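PDB 1VQZ: lipoate-protein ligase, putative from Streptococcus pneumoniae, which is a putative member of the lipoate-protein ligase family, pairing a lipoyl ligase A/B-type catalytic domain with a bacterial lipoate ligase C-terminal domain. Local coordinates for residues A[100-105]-A[148-153]. Numbering follows the deposited sequence.
Sequences SKEDEN and QAYING
Glu102 and Tyr150 share a very short hydrogen bond, with Tyr150 OH only 2.5 Å from Glu102 OE1. The hydroxyl donates to the syn side of the carboxylate, 21° out of its plane. OE1 lies at the edge of the ring, near the ring plane, and also approaches Tyr150 CE1 at 3.3 Å. Carboxylate and ring stand almost perpendicular, 89° apart. Glu102 reaches the hydroxyl with an extended side chain, its CG anti to the backbone N (chi1 -180°). The same residue is held through its backbone: Glu102 N donates to Gly153 O at 2.9 Å along a nearly straight N-H...O line. Gly153 O also takes a CA-H...O contact from Lys101 CA at 3.6 Å. Gly153 N gives a weak bond back to Tyr150 OH at 3.4 Å. Gly153 has a positive phi, as suits the turn of a beta hairpin. Arg325 makes a cation-pi contact with Tyr150. The contact lies at the surface, where the ends of strands 93-101 and 141-151 flank strand 154-162 in the large mixed sheet.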
loop_
_atom_site.group_PDB
_atom_site.type_symbol
_atom_site.label_atom_id
_atom_site.label_comp_id
_atom_site.label_asym_id
_atom_site.label_seq_id
_atom_site.Cartn_x
_atom_site.Cartn_y
_atom_site.Cartn_z
ATOM N N SER A 100 -9.510 -11.859 1.773
ATOM C CA SER A 100 -9.962 -13.082 2.487
ATOM C C SER A 100 -10.485 -12.755 3.864
ATOM O O SER A 100 -9.920 -11.928 4.574
ATOM C CB SER A 100 -8.830 -14.088 2.639
ATOM O OG SER A 100 -7.815 -13.477 3.420
ATOM N N LYS A 101 -11.604 -13.361 4.193
ATOM C CA LYS A 101 -12.089 -13.456 5.538
ATOM C C LYS A 101 -11.038 -14.145 6.390
ATOM O O LYS A 101 -10.460 -15.176 6.011
ATOM C CB LYS A 101 -13.373 -14.286 5.554
ATOM C CG LYS A 101 -13.991 -14.504 6.940
ATOM C CD LYS A 101 -15.283 -15.335 6.845
ATOM C CE LYS A 101 -15.958 -15.453 8.218
ATOM N NZ LYS A 101 -17.378 -15.943 8.162
ATOM N N GLU A 102 -10.801 -13.563 7.551
ATOM C CA GLU A 102 -9.876 -14.087 8.526
ATOM C C GLU A 102 -10.465 -15.392 9.049
ATOM O O GLU A 102 -11.522 -15.404 9.647
ATOM C CB GLU A 102 -9.696 -13.063 9.653
ATOM C CG GLU A 102 -8.750 -13.458 10.759
ATOM C CD GLU A 102 -8.564 -12.339 11.784
ATOM O OE1 GLU A 102 -9.385 -11.400 11.791
ATOM O OE2 GLU A 102 -7.600 -12.390 12.578
ATOM N N ASP A 103 -9.774 -16.480 8.765
ATOM C CA ASP A 103 -10.185 -17.831 9.130
ATOM C C ASP A 103 -8.904 -18.656 9.226
ATOM O O ASP A 103 -8.135 -18.774 8.239
ATOM C CB ASP A 103 -11.131 -18.395 8.067
ATOM C CG ASP A 103 -11.544 -19.838 8.336
ATOM O OD1 ASP A 103 -11.089 -20.460 9.329
ATOM O OD2 ASP A 103 -12.332 -20.363 7.525
ATOM N N GLU A 104 -8.672 -19.191 10.425
ATOM C CA GLU A 104 -7.503 -20.041 10.709
ATOM C C GLU A 104 -7.446 -21.307 9.827
ATOM O O GLU A 104 -6.355 -21.777 9.470
ATOM C CB GLU A 104 -7.453 -20.441 12.202
ATOM C CG GLU A 104 -8.672 -21.244 12.744
ATOM C CD GLU A 104 -9.783 -20.355 13.349
ATOM O OE1 GLU A 104 -9.873 -19.138 12.998
ATOM O OE2 GLU A 104 -10.570 -20.888 14.169
ATOM N N ASN A 105 -8.621 -21.842 9.482
ATOM C CA ASN A 105 -8.714 -23.041 8.666
ATOM C C ASN A 105 -8.741 -22.791 7.147
ATOM O O ASN A 105 -8.939 -23.734 6.381
ATOM C CB ASN A 105 -9.935 -23.876 9.089
ATOM N N GLN A 148 0.017 -5.674 2.944
ATOM C CA GLN A 148 -1.133 -6.187 3.641
ATOM C C GLN A 148 -1.881 -5.038 4.343
ATOM O O GLN A 148 -1.266 -4.095 4.890
ATOM C CB GLN A 148 -0.641 -7.243 4.627
ATOM C CG GLN A 148 -1.744 -7.993 5.353
ATOM C CD GLN A 148 -1.220 -9.096 6.293
ATOM O OE1 GLN A 148 -0.158 -9.701 6.058
ATOM N NE2 GLN A 148 -1.967 -9.346 7.367
ATOM N N ALA A 149 -3.204 -5.119 4.309
ATOM C CA ALA A 149 -4.089 -4.273 5.114
ATOM C C ALA A 149 -5.067 -5.168 5.865
ATOM O O ALA A 149 -5.441 -6.212 5.388
ATOM C CB ALA A 149 -4.856 -3.261 4.240
ATOM N N TYR A 150 -5.478 -4.735 7.044
ATOM C CA TYR A 150 -6.345 -5.539 7.887
ATOM C C TYR A 150 -7.398 -4.662 8.465
ATOM O O TYR A 150 -7.088 -3.662 9.109
ATOM C CB TYR A 150 -5.564 -6.170 9.026
ATOM C CG TYR A 150 -6.425 -6.906 10.001
ATOM C CD1 TYR A 150 -6.869 -8.176 9.718
ATOM C CD2 TYR A 150 -6.832 -6.313 11.199
ATOM C CE1 TYR A 150 -7.669 -8.887 10.602
ATOM C CE2 TYR A 150 -7.646 -7.032 12.117
ATOM C CZ TYR A 150 -8.058 -8.330 11.789
ATOM O OH TYR A 150 -8.840 -9.081 12.635
ATOM N N ILE A 151 -8.645 -5.007 8.187
ATOM C CA ILE A 151 -9.770 -4.500 8.944
ATOM C C ILE A 151 -10.289 -5.664 9.803
ATOM O O ILE A 151 -9.741 -6.791 9.728
ATOM C CB ILE A 151 -10.889 -4.015 8.036
ATOM C CG1 ILE A 151 -11.576 -5.227 7.361
ATOM C CG2 ILE A 151 -10.345 -2.938 7.096
ATOM C CD1 ILE A 151 -12.562 -4.868 6.156
ATOM N N ASN A 152 -11.341 -5.432 10.592
ATOM C CA ASN A 152 -11.822 -6.510 11.494
ATOM C C ASN A 152 -12.335 -7.660 10.639
ATOM O O ASN A 152 -13.124 -7.496 9.702
ATOM C CB ASN A 152 -12.851 -6.062 12.561
ATOM N N GLY A 153 -11.755 -8.809 10.920
ATOM C CA GLY A 153 -12.161 -10.063 10.347
ATOM C C GLY A 153 -11.841 -10.218 8.878
ATOM O O GLY A 153 -12.275 -11.184 8.313
#